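Gene product PA4716 (PDB 1U0K) is of unknown function but belongs to the PhzF family and may act as an isomerase, perhaps an epimerase. Local coordinates at residues P73-P78 / A120-G125; R158-S161 / L167-P170; F196-D201 / V219-A224; S223-V228 / L258-A263; Y231-G236 / E242-H247. All coordinates share one frame; numbering follows the deposited sequence.

Contact 1. Residues P73-P78 / A120-G125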
# COMPACT_ATOMS: atom_id res chain seq x y z
N PRO A 73 4.77 2.78 -18.27
CA PRO A 73 5.15 1.86 -19.36
C PRO A 73 6.67 1.75 -19.66
O PRO A 73 7.06 1.77 -20.83
CB PRO A 73 4.37 2.42 -20.55
CG PRO A 73 4.34 3.88 -20.30
CD PRO A 73 4.14 4.01 -18.80
N PHE A 74 7.50 1.59 -18.64
CA PHE A 74 8.95 1.52 -18.83
C PHE A 74 9.60 0.32 -18.15
O PHE A 74 9.09 -0.19 -17.14
CB PHE A 74 9.58 2.83 -18.33
CG PHE A 74 8.77 4.05 -18.68
CD1 PHE A 74 7.90 4.61 -17.76
CD2 PHE A 74 8.85 4.60 -19.94
CE1 PHE A 74 7.14 5.71 -18.09
CE2 PHE A 74 8.10 5.71 -20.28
CZ PHE A 74 7.24 6.26 -19.36
N ALA A 75 10.72 -0.13 -18.72
CA ALA A 75 11.45 -1.29 -18.22
C ALA A 75 11.67 -1.19 -16.70
O ALA A 75 12.15 -0.16 -16.23
CB ALA A 75 12.79 -1.42 -18.94
N GLY A 76 11.27 -2.23 -15.96
CA GLY A 76 11.42 -2.27 -14.50
C GLY A 76 11.37 -3.69 -13.95
O GLY A 76 11.13 -4.63 -14.71
N HIS A 77 11.56 -3.84 -12.63
CA HIS A 77 11.52 -5.16 -11.96
C HIS A 77 10.17 -5.95 -11.97
O HIS A 77 10.17 -7.15 -11.72
CB HIS A 77 12.01 -5.05 -10.52
CG HIS A 77 11.05 -4.35 -9.63
ND1 HIS A 77 10.88 -2.98 -9.66
CD2 HIS A 77 10.12 -4.83 -8.77
CE1 HIS A 77 9.92 -2.65 -8.83
NE2 HIS A 77 9.43 -3.75 -8.28
N PRO A 78 9.02 -5.32 -12.21
CA PRO A 78 7.83 -6.12 -12.53
C PRO A 78 8.07 -7.08 -13.69
O PRO A 78 7.46 -8.14 -13.73
CB PRO A 78 6.78 -5.06 -12.88
CG PRO A 78 7.18 -3.91 -12.04
CD PRO A 78 8.69 -3.88 -12.17
N ALA A 120 15.83 -14.28 -12.52
CA ALA A 120 15.44 -13.64 -13.76
C ALA A 120 16.33 -12.45 -14.06
O ALA A 120 16.79 -11.75 -13.16
CB ALA A 120 13.98 -13.22 -13.69
N GLU A 121 16.56 -12.21 -15.35
CA GLU A 121 17.39 -11.11 -15.81
C GLU A 121 16.79 -10.47 -17.04
O GLU A 121 16.17 -11.13 -17.86
CB GLU A 121 18.77 -11.66 -16.13
CG GLU A 121 19.81 -10.65 -16.57
CD GLU A 121 21.09 -11.35 -16.93
OE1 GLU A 121 21.80 -11.81 -16.01
OE2 GLU A 121 21.38 -11.48 -18.14
N MSE A 122 17.00 -9.17 -17.18
CA MSE A 122 16.49 -8.42 -18.32
C MSE A 122 17.60 -7.57 -18.94
O MSE A 122 18.53 -7.17 -18.24
CB MSE A 122 15.34 -7.53 -17.88
CG MSE A 122 15.74 -6.38 -16.97
SE MSE A 122 14.20 -5.59 -16.12
CE MSE A 122 13.66 -4.56 -17.44
N ASP A 123 17.48 -7.33 -20.24
CA ASP A 123 18.34 -6.42 -20.98
C ASP A 123 17.60 -5.10 -21.17
O ASP A 123 16.63 -5.02 -21.92
CB ASP A 123 18.71 -7.03 -22.33
CG ASP A 123 19.73 -6.20 -23.11
OD1 ASP A 123 20.32 -5.25 -22.54
OD2 ASP A 123 20.00 -6.43 -24.30
N GLN A 124 18.05 -4.07 -20.46
CA GLN A 124 17.42 -2.75 -20.52
C GLN A 124 17.94 -1.87 -21.66
O GLN A 124 17.46 -0.76 -21.85
CB GLN A 124 17.60 -2.03 -19.19
CG GLN A 124 16.97 -2.78 -18.02
CD GLN A 124 16.76 -1.91 -16.80
OE1 GLN A 124 17.29 -0.80 -16.71
NE2 GLN A 124 15.97 -2.39 -15.86
N GLY A 125 18.91 -2.37 -22.42
CA GLY A 125 19.51 -1.59 -23.49
C GLY A 125 20.49 -0.58 -22.92
O GLY A 125 20.82 -0.63 -21.74
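The loop leading into helix 78-90 meets strand 117-129 where Ala75 and Gly76 receive the end of Met122, which is present as selenomethionine. Its selenium lies alongside the loop backbone, with SE 3.5 Å from Gly76 O. The terminal methyl CE continues to Ala75 CB, 3.6 Å away, and stands 3.7 Å from Gly76 N. Two torsions explain this reach: CG sits between the backbone N and the carbonyl carbon (chi1 68°), and a bend at chi3 (-81°) brings CE back to Ala75. In this PhzF-family chain the loop runs close to the predicted active site: Gly76 lies about 6 Å from the side chain of Glu48, the residue predicted to be catalytic. Gln124 approaches the same loop less closely, its CG 4.5 Å from Ala75 CB. Its amide is committed to other partners, OE1 to Thr162 OG1 and NE2 to the carbonyl oxygen of Gly222, which fixes the rotation of the group. One residue earlier, Asp123 forms an Asx turn, OD1 accepting from Gly125 N at 3.2 Å from above the carboxylate plane.

Contact 2. Residues R158-S161 / L167-P170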
# COMPACT_ATOMS: atom_id res chain seq x y z
N ARG A 158 22.86 13.79 -12.55
CA ARG A 158 22.45 13.71 -13.94
C ARG A 158 21.19 12.91 -14.10
O ARG A 158 20.92 12.02 -13.32
CB ARG A 158 23.54 13.10 -14.79
CG ARG A 158 24.53 14.15 -15.21
CD ARG A 158 25.29 13.79 -16.38
NE ARG A 158 24.62 14.04 -17.64
CZ ARG A 158 25.14 13.66 -18.79
NH1 ARG A 158 26.30 13.03 -18.79
NH2 ARG A 158 24.53 13.90 -19.93
N VAL A 159 20.44 13.25 -15.14
CA VAL A 159 19.26 12.49 -15.51
C VAL A 159 19.74 11.33 -16.36
O VAL A 159 20.42 11.53 -17.36
CB VAL A 159 18.26 13.36 -16.28
CG1 VAL A 159 17.03 12.54 -16.68
CG2 VAL A 159 17.86 14.56 -15.43
N VAL A 160 19.42 10.11 -15.94
CA VAL A 160 19.82 8.90 -16.65
C VAL A 160 18.59 8.00 -16.77
O VAL A 160 17.79 7.92 -15.84
CB VAL A 160 20.96 8.16 -15.93
CG1 VAL A 160 21.47 7.00 -16.78
CG2 VAL A 160 22.13 9.12 -15.61
N SER A 161 18.45 7.34 -17.92
CA SER A 161 17.21 6.64 -18.26
C SER A 161 17.45 5.39 -19.10
O SER A 161 18.25 5.40 -20.03
CB SER A 161 16.30 7.58 -19.04
OG SER A 161 15.01 7.02 -19.22
N LEU A 167 16.50 11.55 -12.07
CA LEU A 167 17.59 12.42 -11.66
C LEU A 167 18.35 11.65 -10.60
O LEU A 167 17.85 11.41 -9.52
CB LEU A 167 17.04 13.72 -11.08
CG LEU A 167 17.88 15.02 -11.06
CD1 LEU A 167 17.65 15.79 -9.76
CD2 LEU A 167 19.36 14.81 -11.35
N LEU A 168 19.56 11.20 -10.93
CA LEU A 168 20.44 10.57 -9.96
C LEU A 168 21.16 11.68 -9.20
O LEU A 168 21.79 12.55 -9.81
CB LEU A 168 21.44 9.64 -10.66
CG LEU A 168 20.85 8.59 -11.60
CD1 LEU A 168 21.95 7.69 -12.13
CD2 LEU A 168 19.77 7.76 -10.89
N LEU A 169 21.02 11.66 -7.88
CA LEU A 169 21.55 12.70 -7.01
C LEU A 169 22.57 12.08 -6.06
O LEU A 169 22.19 11.55 -5.03
CB LEU A 169 20.41 13.34 -6.19
CG LEU A 169 20.77 14.64 -5.49
CD1 LEU A 169 21.00 15.76 -6.49
CD2 LEU A 169 19.70 15.01 -4.49
N PRO A 170 23.85 12.11 -6.43
CA PRO A 170 24.89 11.52 -5.57
C PRO A 170 25.03 12.27 -4.24
O PRO A 170 25.28 13.48 -4.24
CB PRO A 170 26.15 11.63 -6.43
CG PRO A 170 25.67 11.78 -7.81
CD PRO A 170 24.42 12.61 -7.69
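Arg158 and Leu168 form a hydrogen-bonded pair of an antiparallel beta hairpin, made of strands 158-161 and 166-170 in the second half of the chain. Both backbone bonds of the pair are present, but they differ. Leu168 N reaches Arg158 O at 2.9 Å, tilted from the carbonyl plane, whereas Arg158 N lies 3.2 Å from Leu168 O within the plane of that carbonyl and with a more bent N-H (143°). The segment axes run at 130° to each other. Next comes the non-hydrogen-bonded pair Val159 and Leu167, whose CA atoms are 4.2 Å apart, and pairing continues toward the turn through backbone bonding of Val160 with Tyr166.

Side chains fill in on both faces. On the face of Val159 and Leu167, Val159 CG2 stands 4.4 Å from Leu167 CD2, and Leu167 CD2 also comes within 3.8 Å of Arg158 O. One residue on, Val160 and Leu168 cross at about a right angle, with Val160 CG2 3.8 Å from Leu168 CD1. Leu168 keeps CG anti to its carbonyl carbon (chi1 -53°), a torsion that leaves Leu168 CG 3.8 Å from Arg158 O. NH2 of Arg158 bonds Gly130 O and NH1 bonds Tyr235 OH, both outside the hairpin.

Strand 117-129 flanks one side of the hairpin and strand 196-201, running parallel to 166-170, the other, while helix 222-234 packs over Val160 and Leu168 through Pro227, Val228 and Tyr231.

Contact 3. Residues F196-D201 / V219-A224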
# COMPACT_ATOMS: atom_id res chain seq x y z
N PHE A 196 11.48 11.06 -11.66
CA PHE A 196 11.72 10.81 -10.24
C PHE A 196 13.16 11.09 -9.85
O PHE A 196 14.04 11.07 -10.70
CB PHE A 196 11.44 9.36 -9.89
CG PHE A 196 10.00 8.96 -10.08
CD1 PHE A 196 9.60 8.28 -11.22
CD2 PHE A 196 9.05 9.30 -9.12
CE1 PHE A 196 8.27 7.93 -11.39
CE2 PHE A 196 7.73 8.95 -9.29
CZ PHE A 196 7.34 8.27 -10.43
N VAL A 197 13.37 11.31 -8.55
CA VAL A 197 14.71 11.45 -7.97
C VAL A 197 15.12 10.12 -7.34
O VAL A 197 14.32 9.47 -6.65
CB VAL A 197 14.74 12.53 -6.85
CG1 VAL A 197 16.11 12.54 -6.16
CG2 VAL A 197 14.43 13.90 -7.41
N TYR A 198 16.37 9.72 -7.58
CA TYR A 198 16.97 8.56 -6.94
C TYR A 198 18.23 9.03 -6.19
O TYR A 198 19.20 9.46 -6.81
CB TYR A 198 17.32 7.50 -7.98
CG TYR A 198 17.65 6.14 -7.40
CD1 TYR A 198 16.65 5.20 -7.19
CD2 TYR A 198 18.95 5.79 -7.08
CE1 TYR A 198 16.95 3.94 -6.66
CE2 TYR A 198 19.26 4.54 -6.55
CZ TYR A 198 18.25 3.62 -6.33
OH TYR A 198 18.57 2.38 -5.80
N LEU A 199 18.18 8.99 -4.87
CA LEU A 199 19.35 9.34 -4.04
C LEU A 199 20.35 8.20 -4.08
O LEU A 199 19.97 7.05 -3.90
CB LEU A 199 18.94 9.61 -2.60
CG LEU A 199 17.86 10.67 -2.34
CD1 LEU A 199 17.68 10.88 -0.84
CD2 LEU A 199 18.19 11.97 -3.03
N LEU A 200 21.62 8.54 -4.28
CA LEU A 200 22.64 7.53 -4.57
C LEU A 200 23.93 7.77 -3.78
O LEU A 200 24.57 8.79 -3.95
CB LEU A 200 22.97 7.55 -6.06
CG LEU A 200 24.00 6.54 -6.59
CD1 LEU A 200 23.52 5.12 -6.35
CD2 LEU A 200 24.25 6.78 -8.06
N ASP A 201 24.27 6.81 -2.93
CA ASP A 201 25.62 6.69 -2.36
C ASP A 201 26.47 5.87 -3.34
O ASP A 201 26.34 4.65 -3.41
CB ASP A 201 25.53 6.03 -0.99
CG ASP A 201 26.89 5.62 -0.43
OD1 ASP A 201 27.91 6.16 -0.90
OD2 ASP A 201 27.00 4.77 0.47
N VAL A 219 11.13 -0.47 -2.16
CA VAL A 219 12.11 -1.42 -1.62
C VAL A 219 13.31 -1.59 -2.56
O VAL A 219 14.46 -1.57 -2.12
CB VAL A 219 11.46 -2.79 -1.35
CG1 VAL A 219 12.49 -3.83 -0.93
CG2 VAL A 219 10.35 -2.67 -0.29
N ALA A 220 13.04 -1.78 -3.85
CA ALA A 220 14.09 -2.11 -4.81
C ALA A 220 13.61 -1.80 -6.23
O ALA A 220 12.72 -2.49 -6.73
CB ALA A 220 14.49 -3.57 -4.69
N THR A 221 14.21 -0.80 -6.86
CA THR A 221 13.69 -0.18 -8.08
C THR A 221 14.48 -0.62 -9.31
O THR A 221 15.54 -0.07 -9.60
CB THR A 221 13.74 1.35 -7.92
OG1 THR A 221 13.12 1.73 -6.68
CG2 THR A 221 12.92 2.06 -8.97
N GLY A 222 13.96 -1.60 -10.04
CA GLY A 222 14.63 -2.11 -11.22
C GLY A 222 14.78 -1.07 -12.33
O GLY A 222 15.74 -1.12 -13.11
N SER A 223 13.84 -0.13 -12.39
CA SER A 223 13.85 0.90 -13.43
C SER A 223 14.95 1.94 -13.19
O SER A 223 15.38 2.61 -14.13
CB SER A 223 12.48 1.58 -13.57
OG SER A 223 12.00 2.07 -12.33
N ALA A 224 15.39 2.07 -11.93
CA ALA A 224 16.52 2.94 -11.56
C ALA A 224 17.84 2.19 -11.53
O ALA A 224 18.90 2.80 -11.66
CB ALA A 224 16.27 3.58 -10.19
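Tyr198, on strand 196-201, brings its ring up to Thr221 and Ala224 at the start of helix 222-234, which is consistent with the central helix that strands surround in each domain of the diaminopimelate epimerase-like fold. The approach to that helix begins at Ala220, whose carbonyl oxygen takes a hydrogen bond from Asn21 ND2 and whose side chain faces away from the strand.

Thr221 comes next, at the N-cap position. Its hydroxyl does no capping: OG1 is hydrogen-bonded to Asp218 OD2 and Gln248 NE2. What it offers the strand is carbon, CB lying 4.3 Å from Tyr198 CE1. Thr221 O nonetheless begins the helical turn, accepting from Ala224 N at 3.2 Å. The side chain of Thr221 is about 6 Å from that of Glu48, the predicted active-site residue, so this turn belongs to the surroundings of the probable catalytic site.

Gly222 makes no contact with the strand; its N has a weak hydrogen bond with His77 ND1. Ser223 makes no contact with the strand either; its hydroxyl is hydrogen-bonded with that of Tyr166.

Ala224 brings the chain back to the tyrosine. Tyr198 carries CG opposite its backbone N (chi1 -166°), which sends the ring out toward the helix start, and its OH bonds Gln248 OE1 on strand 244-248. One amide thus ties the tyrosine hydroxyl and Thr221 OG1 together. The methyl of Ala224 approaches the ring obliquely, CB lying 3.4 Å from Tyr198 CD1 and 3.6 Å from Tyr198 CE1.

Contact 4. Residues S223-V228 / L258-A263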
# COMPACT_ATOMS: atom_id res chain seq x y z
N SER A 223 13.84 -0.13 -12.39
CA SER A 223 13.85 0.90 -13.43
C SER A 223 14.95 1.94 -13.19
O SER A 223 15.38 2.61 -14.13
CB SER A 223 12.48 1.58 -13.57
OG SER A 223 12.00 2.07 -12.33
N ALA A 224 15.39 2.07 -11.93
CA ALA A 224 16.52 2.94 -11.56
C ALA A 224 17.84 2.19 -11.53
O ALA A 224 18.90 2.80 -11.66
CB ALA A 224 16.27 3.58 -10.19
N ALA A 225 17.79 0.87 -11.35
CA ALA A 225 18.99 0.05 -11.24
C ALA A 225 19.82 0.12 -12.51
O ALA A 225 21.05 0.17 -12.44
CB ALA A 225 18.61 -1.39 -10.92
N GLY A 226 19.16 0.11 -13.66
CA GLY A 226 19.84 0.22 -14.93
C GLY A 226 20.60 1.53 -15.04
O GLY A 226 21.82 1.51 -15.19
N PRO A 227 19.89 2.66 -14.98
CA PRO A 227 20.52 3.98 -14.98
C PRO A 227 21.65 4.13 -13.97
O PRO A 227 22.68 4.71 -14.32
CB PRO A 227 19.37 4.91 -14.62
CG PRO A 227 18.18 4.22 -15.21
CD PRO A 227 18.42 2.77 -14.97
N VAL A 228 21.46 3.62 -12.76
CA VAL A 228 22.49 3.72 -11.73
C VAL A 228 23.74 2.97 -12.17
O VAL A 228 24.85 3.50 -12.06
CB VAL A 228 22.00 3.19 -10.35
CG1 VAL A 228 23.15 2.95 -9.39
CG2 VAL A 228 21.01 4.18 -9.72
N LEU A 258 20.33 -6.12 -5.96
CA LEU A 258 19.98 -6.02 -7.36
C LEU A 258 21.26 -6.25 -8.15
O LEU A 258 22.23 -5.50 -7.99
CB LEU A 258 19.40 -4.63 -7.68
CG LEU A 258 18.16 -4.17 -6.91
CD1 LEU A 258 18.50 -3.58 -5.53
CD2 LEU A 258 17.37 -3.15 -7.72
N ASP A 259 21.29 -7.29 -8.97
CA ASP A 259 22.45 -7.61 -9.79
C ASP A 259 22.43 -6.76 -11.05
O ASP A 259 21.41 -6.66 -11.71
CB ASP A 259 22.46 -9.10 -10.17
CG ASP A 259 22.55 -10.01 -8.97
OD1 ASP A 259 23.12 -9.58 -7.94
OD2 ASP A 259 22.08 -11.16 -8.93
N VAL A 260 23.56 -6.14 -11.36
CA VAL A 260 23.65 -5.26 -12.52
C VAL A 260 24.95 -5.49 -13.28
O VAL A 260 25.91 -5.99 -12.72
CB VAL A 260 23.54 -3.77 -12.11
CG1 VAL A 260 22.15 -3.47 -11.56
CG2 VAL A 260 24.62 -3.39 -11.08
N GLN A 261 24.94 -5.13 -14.56
CA GLN A 261 26.15 -5.19 -15.39
C GLN A 261 25.99 -4.33 -16.63
O GLN A 261 24.90 -4.25 -17.20
CB GLN A 261 26.46 -6.63 -15.78
CG GLN A 261 25.41 -7.27 -16.67
CD GLN A 261 25.62 -8.75 -16.84
OE1 GLN A 261 26.47 -9.18 -17.62
NE2 GLN A 261 24.83 -9.55 -16.12
N VAL A 262 27.06 -3.65 -17.02
CA VAL A 262 27.09 -2.86 -18.24
C VAL A 262 28.06 -3.54 -19.20
O VAL A 262 29.20 -3.83 -18.84
CB VAL A 262 27.55 -1.41 -17.96
CG1 VAL A 262 27.53 -0.58 -19.24
CG2 VAL A 262 26.67 -0.77 -16.88
N ALA A 263 27.60 -3.82 -20.42
CA ALA A 263 28.42 -4.49 -21.43
C ALA A 263 29.31 -3.48 -22.15
O ALA A 263 29.26 -2.28 -21.87
CB ALA A 263 27.53 -5.22 -22.42
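Ala225 lodges its methyl group against two side chains of strand 256-262, its CB meeting Leu258 CD2 at 3.9 Å and Val260 CG1 at 4.2 Å. This is helix-on-sheet packing, in which one strand is laid against helix 222-234, an arrangement consistent with a diaminopimelate epimerase-like fold. Leu258 and Val260, two residues apart, point to the same side, toward the helix, while Asp259 between them turns away and bonds through OD2 to Tyr119 OH. No hydrogen bond links the two segments; contact is made by carbon, together with the one carbonyl oxygen of Ala225.

Just after the contact the helix kinks. The N of Pro227 has no bond to the preceding turn, yet helical bonding resumes at once with Val228 N to Ala224 O, 2.9 Å. Leu258 also touches Phe13 and Gln248, and Val260 continues along the helix to Ala229. In Val260 the branch CG1 lies anti to the carbonyl carbon (chi1 -66°), and this branch does the touching, with Val260 CG1 3.9 Å from Ala225 O.

Contact 5. Residues Y231-G236 / E242-H247; sequences YLVEYG and EPFVLH
The ring of Phe244 is met obliquely by Leu232 CD1 and Val233 CG2, while the carbonyl oxygen of Glu242 lies in plane at its edge. The ring reaches the helix because CG stands between the backbone N and the carbonyl carbon (chi1 64°), a torsion that carries it off the strand toward residues 231-236. There Phe244 CE1 lies 3.9 Å from Leu232 CD1, and Phe244 CE2 lies 4.3 Å from Val233 CG2. At the helix end Tyr235 CD1 lies 3.6 Å above one face of the Tyr231 ring, over its centre.

Leu232 is the link between two strand residues. The same CD1 that meets Phe244 is 3.9 Å from Leu246 CD2, and the two leucines run past one another in opposite senses. Phe244 and Leu246, alternate residues of strand 244-248, thus present one apolar surface to the end of helix 222-234. The helix ends here in a Schellman motif with Gly236, at positive phi, as its C-prime residue; the bond from Gly236 N to Val233 O is weak. Ala229 and Val260 extend the same apolar patch.

With no hydrogen bond or charge pair between the segments, the helix end and strand are held together by shape and the burial of apolar carbon, while Phe244 and Leu246 make backbone bonds to strand 256-262.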
# COMPACT_ATOMS: atom_id res chain seq x y z
N TYR A 231 25.52 4.82 -14.88
CA TYR A 231 26.15 6.01 -14.32
C TYR A 231 27.47 5.67 -13.66
O TYR A 231 28.49 6.32 -13.93
CB TYR A 231 25.22 6.65 -13.27
CG TYR A 231 25.79 7.89 -12.60
CD1 TYR A 231 25.49 9.16 -13.08
CD2 TYR A 231 26.62 7.79 -11.49
CE1 TYR A 231 26.02 10.29 -12.48
CE2 TYR A 231 27.15 8.92 -10.88
CZ TYR A 231 26.85 10.16 -11.38
OH TYR A 231 27.38 11.28 -10.76
N LEU A 232 27.46 4.67 -12.79
CA LEU A 232 28.66 4.26 -12.07
C LEU A 232 29.77 3.86 -13.05
O LEU A 232 30.92 4.23 -12.88
CB LEU A 232 28.36 3.12 -11.09
CG LEU A 232 27.45 3.49 -9.91
CD1 LEU A 232 27.00 2.26 -9.16
CD2 LEU A 232 28.15 4.45 -8.95
N VAL A 233 29.41 3.15 -14.11
CA VAL A 233 30.38 2.72 -15.12
C VAL A 233 30.87 3.90 -15.97
O VAL A 233 32.06 3.97 -16.31
CB VAL A 233 29.77 1.58 -15.98
CG1 VAL A 233 30.58 1.32 -17.23
CG2 VAL A 233 29.66 0.32 -15.15
N GLU A 234 29.97 4.82 -16.29
CA GLU A 234 30.30 6.00 -17.10
C GLU A 234 31.32 6.91 -16.40
O GLU A 234 32.21 7.47 -17.05
CB GLU A 234 29.02 6.79 -17.42
CG GLU A 234 29.21 8.13 -18.11
CD GLU A 234 29.93 8.02 -19.44
OE1 GLU A 234 29.44 7.28 -20.33
OE2 GLU A 234 30.98 8.69 -19.61
N TYR A 235 31.20 7.03 -15.08
CA TYR A 235 32.05 7.92 -14.30
C TYR A 235 33.19 7.17 -13.60
O TYR A 235 33.81 7.69 -12.68
CB TYR A 235 31.19 8.74 -13.32
CG TYR A 235 30.35 9.76 -14.06
CD1 TYR A 235 29.02 9.50 -14.38
CD2 TYR A 235 30.90 10.97 -14.49
CE1 TYR A 235 28.25 10.42 -15.08
CE2 TYR A 235 30.14 11.89 -15.20
CZ TYR A 235 28.83 11.61 -15.49
OH TYR A 235 28.08 12.53 -16.19
N GLY A 236 33.47 5.96 -14.07
CA GLY A 236 34.62 5.19 -13.63
C GLY A 236 34.56 4.69 -12.20
O GLY A 236 35.59 4.45 -11.58
N GLU A 242 31.71 -6.50 -15.73
CA GLU A 242 31.80 -7.27 -14.50
C GLU A 242 30.49 -7.20 -13.72
O GLU A 242 29.83 -6.16 -13.71
CB GLU A 242 32.97 -6.77 -13.64
CG GLU A 242 34.24 -6.53 -14.45
CD GLU A 242 35.50 -6.65 -13.62
OE1 GLU A 242 35.60 -5.94 -12.60
OE2 GLU A 242 36.39 -7.44 -14.00
N PRO A 243 30.12 -8.31 -13.07
CA PRO A 243 28.92 -8.32 -12.23
C PRO A 243 29.15 -7.57 -10.94
O PRO A 243 30.16 -7.79 -10.26
CB PRO A 243 28.70 -9.82 -11.95
CG PRO A 243 30.04 -10.46 -12.11
CD PRO A 243 30.79 -9.62 -13.11
N PHE A 244 28.25 -6.65 -10.61
CA PHE A 244 28.25 -6.07 -9.29
C PHE A 244 26.83 -5.90 -8.78
O PHE A 244 25.87 -6.16 -9.50
CB PHE A 244 29.06 -4.75 -9.24
CG PHE A 244 28.51 -3.63 -10.09
CD1 PHE A 244 27.85 -2.56 -9.49
CD2 PHE A 244 28.72 -3.59 -11.45
CE1 PHE A 244 27.38 -1.49 -10.25
CE2 PHE A 244 28.26 -2.52 -12.22
CZ PHE A 244 27.59 -1.47 -11.61
N VAL A 245 26.71 -5.51 -7.52
CA VAL A 245 25.40 -5.43 -6.88
C VAL A 245 25.11 -4.02 -6.37
O VAL A 245 26.00 -3.31 -5.89
CB VAL A 245 25.20 -6.52 -5.77
CG1 VAL A 245 26.11 -7.73 -5.99
CG2 VAL A 245 25.36 -5.98 -4.38
N LEU A 246 23.86 -3.62 -6.54
CA LEU A 246 23.31 -2.43 -5.91
C LEU A 246 22.47 -2.85 -4.72
O LEU A 246 21.92 -3.96 -4.68
CB LEU A 246 22.45 -1.64 -6.89
CG LEU A 246 23.10 -1.20 -8.19
CD1 LEU A 246 22.12 -0.36 -8.98
CD2 LEU A 246 24.41 -0.43 -7.94
N HIS A 247 22.38 -1.97 -3.74
CA HIS A 247 21.66 -2.25 -2.51
C HIS A 247 20.52 -1.27 -2.37
O HIS A 247 20.68 -0.09 -2.66
CB HIS A 247 22.58 -2.16 -1.28
CG HIS A 247 23.85 -2.94 -1.43
ND1 HIS A 247 23.90 -4.31 -1.31
CD2 HIS A 247 25.11 -2.55 -1.73
CE1 HIS A 247 25.14 -4.73 -1.51
NE2 HIS A 247 25.89 -3.67 -1.77

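Overall arrangement
All five contacts are buried, but contacts 1, 3 and 4 lie nearer the centre of the chain than contacts 2 and 5. Helix 222-234 unites contacts 2 to 5: contact 3 takes its start, contact 4 its kinked first turns and contact 5 its end, while the hairpin of contact 2 packs against its side. Contact 1 reaches the helix start through Gln124 and Gly222. Contacts 3 and 4 share Ser223 and Ala224, and contacts 4 and 5 are joined by backbone bonds between strands 244-248 and 256-262. Contact 2 alone uses hydrogen bonds between its own segments; the others rely mainly on apolar touching. Contacts 1 and 3 both lie near the predicted active-site Glu48.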